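Local coordinates for periplasmic protein TorT (Vibrio parahaemolyticus, PDB 3O1I) that probably binds trimethylamine N-oxide in the periplasm, as its TorT relatives do, and passes that signal to a partner sensor protein, at residues N177-I190 with I198-L212. Sequence-based numbering, arbitrary orientation.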
loop_
_atom_site.group_PDB
_atom_site.type_symbol
_atom_site.label_atom_id
_atom_site.label_comp_id
_atom_site.label_asym_id
_atom_site.label_seq_id
_atom_site.Cartn_x
_atom_site.Cartn_y
_atom_site.Cartn_z
ATOM N N ASN D 177 -0.912 0.060 -21.723
ATOM C CA ASN D 177 -0.706 1.496 -21.757
ATOM C C ASN D 177 -0.548 2.130 -20.394
ATOM O O ASN D 177 -1.333 2.976 -19.978
ATOM C CB ASN D 177 -1.819 2.187 -22.551
ATOM C CG ASN D 177 -1.783 1.820 -24.031
ATOM O OD1 ASN D 177 -0.721 1.841 -24.667
ATOM N ND2 ASN D 177 -2.945 1.480 -24.584
ATOM N N ASP D 178 0.492 1.694 -19.701
ATOM C CA ASP D 178 0.842 2.224 -18.395
ATOM C C ASP D 178 2.048 3.096 -18.731
ATOM O O ASP D 178 2.924 2.672 -19.477
ATOM C CB ASP D 178 1.261 1.081 -17.470
ATOM C CG ASP D 178 1.490 1.530 -16.036
ATOM O OD1 ASP D 178 2.208 2.537 -15.806
ATOM O OD2 ASP D 178 0.955 0.854 -15.130
ATOM N N LYS D 179 2.110 4.302 -18.196
ATOM C CA LYS D 179 3.241 5.159 -18.515
ATOM C C LYS D 179 4.570 4.454 -18.230
ATOM O O LYS D 179 5.472 4.443 -19.078
ATOM C CB LYS D 179 3.146 6.466 -17.733
ATOM C CG LYS D 179 3.890 7.635 -18.376
ATOM C CD LYS D 179 3.518 8.943 -17.689
ATOM C CE LYS D 179 4.374 10.104 -18.150
ATOM N NZ LYS D 179 4.117 11.314 -17.305
ATOM N N GLU D 180 4.674 3.839 -17.052
ATOM C CA GLU D 180 5.892 3.132 -16.662
ATOM C C GLU D 180 6.315 1.962 -17.547
ATOM O O GLU D 180 7.504 1.791 -17.826
ATOM C CB GLU D 180 5.775 2.654 -15.222
ATOM C CG GLU D 180 5.823 3.781 -14.210
ATOM C CD GLU D 180 6.899 4.829 -14.524
ATOM O OE1 GLU D 180 8.055 4.450 -14.836
ATOM O OE2 GLU D 180 6.581 6.039 -14.447
ATOM N N LEU D 181 5.353 1.154 -17.980
ATOM C CA LEU D 181 5.652 0.009 -18.837
ATOM C C LEU D 181 6.113 0.497 -20.206
ATOM O O LEU D 181 6.949 -0.136 -20.862
ATOM C CB LEU D 181 4.409 -0.869 -19.011
ATOM C CG LEU D 181 3.611 -1.229 -17.759
ATOM C CD1 LEU D 181 2.486 -2.177 -18.147
ATOM C CD2 LEU D 181 4.531 -1.871 -16.727
ATOM N N GLN D 182 5.543 1.625 -20.635
ATOM C CA GLN D 182 5.887 2.227 -21.922
ATOM C C GLN D 182 7.239 2.934 -21.809
ATOM O O GLN D 182 8.076 2.835 -22.710
ATOM C CB GLN D 182 4.808 3.231 -22.356
ATOM C CG GLN D 182 3.489 2.612 -22.817
ATOM C CD GLN D 182 3.666 1.631 -23.969
ATOM O OE1 GLN D 182 4.375 1.911 -24.939
ATOM N NE2 GLN D 182 3.006 0.479 -23.870
ATOM N N ARG D 183 7.445 3.637 -20.695
ATOM C CA ARG D 183 8.703 4.343 -20.471
ATOM C C ARG D 183 9.810 3.340 -20.676
ATOM O O ARG D 183 10.781 3.594 -21.389
ATOM C CB ARG D 183 8.796 4.896 -19.046
ATOM C CG ARG D 183 10.153 5.526 -18.758
ATOM C CD ARG D 183 10.287 6.025 -17.329
ATOM N NE ARG D 183 9.777 7.383 -17.151
ATOM C CZ ARG D 183 8.489 7.702 -17.122
ATOM N NH1 ARG D 183 7.570 6.757 -17.264
ATOM N NH2 ARG D 183 8.121 8.961 -16.938
ATOM N N ASN D 184 9.645 2.194 -20.029
ATOM C CA ASN D 184 10.605 1.109 -20.126
ATOM C C ASN D 184 10.786 0.734 -21.602
ATOM O O ASN D 184 11.897 0.474 -22.060
ATOM C CB ASN D 184 10.101 -0.090 -19.313
ATOM C CG ASN D 184 11.049 -1.267 -19.363
ATOM O OD1 ASN D 184 12.146 -1.228 -18.800
ATOM N ND2 ASN D 184 10.632 -2.324 -20.051
ATOM N N LEU D 185 9.687 0.720 -22.347
ATOM C CA LEU D 185 9.750 0.388 -23.764
ATOM C C LEU D 185 10.461 1.460 -24.583
ATOM O O LEU D 185 11.127 1.171 -25.579
ATOM C CB LEU D 185 8.346 0.175 -24.323
ATOM C CG LEU D 185 7.730 -1.189 -24.037
ATOM C CD1 LEU D 185 6.442 -1.339 -24.844
ATOM C CD2 LEU D 185 8.725 -2.279 -24.418
ATOM N N VAL D 186 10.315 2.707 -24.160
ATOM C CA VAL D 186 10.946 3.808 -24.858
ATOM C C VAL D 186 12.444 3.750 -24.614
ATOM O O VAL D 186 13.237 3.846 -25.552
ATOM C CB VAL D 186 10.386 5.169 -24.367
ATOM C CG1 VAL D 186 11.279 6.296 -24.832
ATOM C CG2 VAL D 186 8.974 5.377 -24.895
ATOM N N GLN D 187 12.816 3.576 -23.343
ATOM C CA GLN D 187 14.218 3.510 -22.932
ATOM C C GLN D 187 14.939 2.458 -23.741
ATOM O O GLN D 187 16.022 2.710 -24.267
ATOM C CB GLN D 187 14.341 3.186 -21.441
ATOM C CG GLN D 187 13.554 4.114 -20.527
ATOM C CD GLN D 187 13.642 3.703 -19.061
ATOM O OE1 GLN D 187 13.706 2.504 -18.740
ATOM N NE2 GLN D 187 13.628 4.694 -18.162
ATOM N N ARG D 188 14.339 1.277 -23.845
ATOM C CA ARG D 188 14.945 0.208 -24.619
ATOM C C ARG D 188 15.168 0.723 -26.033
ATOM O O ARG D 188 16.185 0.432 -26.654
ATOM C CB ARG D 188 14.031 -1.020 -24.655
ATOM C CG ARG D 188 14.692 -2.259 -25.269
ATOM C CD ARG D 188 13.705 -3.405 -25.505
ATOM N NE ARG D 188 12.846 -3.672 -24.349
ATOM C CZ ARG D 188 11.991 -4.690 -24.264
ATOM N NH1 ARG D 188 11.871 -5.555 -25.265
ATOM N NH2 ARG D 188 11.244 -4.834 -23.179
ATOM N N VAL D 189 14.211 1.497 -26.533
ATOM C CA VAL D 189 14.299 2.058 -27.876
ATOM C C VAL D 189 15.491 2.995 -28.018
ATOM O O VAL D 189 16.313 2.838 -28.926
ATOM C CB VAL D 189 13.005 2.817 -28.242
ATOM C CG1 VAL D 189 13.194 3.630 -29.531
ATOM C CG2 VAL D 189 11.871 1.814 -28.403
ATOM N N ILE D 190 15.588 3.963 -27.113
ATOM C CA ILE D 190 16.685 4.922 -27.140
ATOM C C ILE D 190 18.035 4.202 -27.138
ATOM O O ILE D 190 18.992 4.659 -27.764
ATOM C CB ILE D 190 16.604 5.878 -25.935
ATOM C CG1 ILE D 190 15.259 6.607 -25.943
ATOM C CG2 ILE D 190 17.709 6.905 -26.018
ATOM C CD1 ILE D 190 15.033 7.502 -24.738
ATOM N N ILE D 198 9.688 7.481 -33.403
ATOM C CA ILE D 198 8.952 6.588 -32.523
ATOM C C ILE D 198 7.479 6.937 -32.732
ATOM O O ILE D 198 7.058 8.078 -32.511
ATOM C CB ILE D 198 9.247 6.809 -31.016
ATOM C CG1 ILE D 198 10.711 6.558 -30.688
ATOM C CG2 ILE D 198 8.406 5.850 -30.188
ATOM C CD1 ILE D 198 11.042 6.901 -29.236
ATOM N N VAL D 199 6.703 5.964 -33.186
ATOM C CA VAL D 199 5.274 6.170 -33.365
ATOM C C VAL D 199 4.564 5.254 -32.388
ATOM O O VAL D 199 4.673 4.029 -32.479
ATOM C CB VAL D 199 4.810 5.857 -34.805
ATOM C CG1 VAL D 199 5.330 6.913 -35.736
ATOM C CG2 VAL D 199 5.305 4.498 -35.250
ATOM N N GLY D 200 3.859 5.847 -31.432
ATOM C CA GLY D 200 3.154 5.039 -30.460
ATOM C C GLY D 200 1.954 5.711 -29.830
ATOM O O GLY D 200 1.490 6.747 -30.308
ATOM N N SER D 201 1.454 5.120 -28.749
ATOM C CA SER D 201 0.296 5.647 -28.042
ATOM C C SER D 201 0.574 7.001 -27.433
ATOM O O SER D 201 1.722 7.416 -27.303
ATOM C CB SER D 201 -0.101 4.698 -26.930
ATOM O OG SER D 201 1.003 4.477 -26.068
ATOM N N ALA D 202 -0.474 7.702 -27.044
ATOM C CA ALA D 202 -0.248 8.998 -26.446
ATOM C C ALA D 202 0.556 8.751 -25.185
ATOM O O ALA D 202 1.328 9.605 -24.755
ATOM C CB ALA D 202 -1.565 9.677 -26.114
ATOM N N VAL D 203 0.363 7.571 -24.603
ATOM C CA VAL D 203 1.064 7.179 -23.385
ATOM C C VAL D 203 2.547 7.068 -23.732
ATOM O O VAL D 203 3.386 7.764 -23.158
ATOM C CB VAL D 203 0.512 5.810 -22.842
ATOM C CG1 VAL D 203 1.373 5.278 -21.692
ATOM C CG2 VAL D 203 -0.921 5.996 -22.370
ATOM N N ALA D 204 2.865 6.207 -24.688
ATOM C CA ALA D 204 4.248 6.039 -25.089
ATOM C C ALA D 204 4.893 7.405 -25.363
ATOM O O ALA D 204 5.844 7.799 -24.677
ATOM C CB ALA D 204 4.328 5.160 -26.322
ATOM N N ILE D 205 4.362 8.127 -26.351
ATOM C CA ILE D 205 4.897 9.431 -26.714
ATOM C C ILE D 205 5.077 10.343 -25.508
ATOM O O ILE D 205 6.142 10.928 -25.353
ATOM C CB ILE D 205 4.028 10.140 -27.820
ATOM C CG1 ILE D 205 4.551 9.764 -29.211
ATOM C CG2 ILE D 205 4.064 11.674 -27.662
ATOM C CD1 ILE D 205 4.351 8.313 -29.600
ATOM N N GLU D 206 4.080 10.471 -24.641
ATOM C CA GLU D 206 4.265 11.344 -23.477
ATOM C C GLU D 206 5.558 11.004 -22.709
ATOM O O GLU D 206 6.325 11.900 -22.325
ATOM C CB GLU D 206 3.076 11.238 -22.531
ATOM C CG GLU D 206 1.829 11.925 -23.017
ATOM C CD GLU D 206 0.646 11.643 -22.120
ATOM O OE1 GLU D 206 0.373 10.449 -21.871
ATOM O OE2 GLU D 206 -0.012 12.598 -21.662
ATOM N N ALA D 207 5.778 9.704 -22.493
ATOM C CA ALA D 207 6.957 9.184 -21.799
ATOM C C ALA D 207 8.202 9.519 -22.615
ATOM O O ALA D 207 9.207 9.975 -22.059
ATOM C CB ALA D 207 6.841 7.659 -21.618
ATOM N N ALA D 208 8.138 9.286 -23.929
ATOM C CA ALA D 208 9.265 9.584 -24.805
ATOM C C ALA D 208 9.686 11.053 -24.669
ATOM O O ALA D 208 10.875 11.372 -24.695
ATOM C CB ALA D 208 8.907 9.266 -26.244
ATOM N N ILE D 209 8.713 11.946 -24.513
ATOM C CA ILE D 209 9.035 13.355 -24.361
ATOM C C ILE D 209 9.969 13.568 -23.177
ATOM O O ILE D 209 10.957 14.285 -23.289
ATOM C CB ILE D 209 7.775 14.216 -24.159
ATOM C CG1 ILE D 209 6.879 14.104 -25.396
ATOM C CG2 ILE D 209 8.170 15.674 -23.895
ATOM C CD1 ILE D 209 5.524 14.735 -25.222
ATOM N N SER D 210 9.684 12.947 -22.040
ATOM C CA SER D 210 10.564 13.138 -20.893
ATOM C C SER D 210 11.835 12.324 -21.005
ATOM O O SER D 210 12.896 12.742 -20.537
ATOM C CB SER D 210 9.848 12.781 -19.601
ATOM O OG SER D 210 8.960 13.815 -19.240
ATOM N N GLU D 211 11.727 11.161 -21.637
ATOM C CA GLU D 211 12.873 10.290 -21.786
ATOM C C GLU D 211 13.898 10.812 -22.765
ATOM O O GLU D 211 15.085 10.632 -22.552
ATOM C CB GLU D 211 12.420 8.876 -22.164
ATOM C CG GLU D 211 11.698 8.150 -21.017
ATOM C CD GLU D 211 12.534 8.094 -19.738
ATOM O OE1 GLU D 211 13.583 7.428 -19.753
ATOM O OE2 GLU D 211 12.152 8.716 -18.720
ATOM N N LEU D 212 13.447 11.478 -23.825
ATOM C CA LEU D 212 14.367 12.023 -24.830
ATOM C C LEU D 212 15.116 13.226 -24.291
ATOM O O LEU D 212 16.242 13.488 -24.699
ATOM C CB LEU D 212 13.627 12.404 -26.117
ATOM C CG LEU D 212 13.258 11.230 -27.043
ATOM C CD1 LEU D 212 12.655 11.763 -28.335
ATOM C CD2 LEU D 212 14.492 10.386 -27.357
#
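Glu211 drops as a knob into a hole formed by Arg183, Val186, Gln187 and Ile190, and so joins the greasy and the charged halves of this helix pair. Its CB rests 3.9 Å from both Val186 CG1 and Ile190 CD1, while a bend at chi2 (-55°) swings the carboxylate toward Arg183 and Gln187. Gln187 NE2 donates to Glu211 OE1 (3.2 Å) nearly straight, at 162°, but comes from above the carboxylate plane. Arg183 NE makes a weak, bent bond to Glu211 OE2 (3.1 Å) within a salt bridge, the two flat groups turned 65° apart.

Packing is close where the small Ala204, Ala207 and Ala208 face the other helix, the axes of the short segments approaching to 8.5 Å: Ala207 CB lies 4.0 Å from Arg183 CA. Val189 reaches from its helix to meet Ile198, on strand 197-200 of the parallel sheet, tip to tip, within a Rossmann-like lobe of the periplasmic-binding fold. The looser end is at exposed Asn177, whose OD1 accepts a weak bond from Ser201 OG.

Arg183 NH2 and Lys179 NZ form salt bridges to acidic side chains of another protein's chain; Arg183 thus probably offsets the charges of Glu180 and Glu211 as well as meeting that chain's acid.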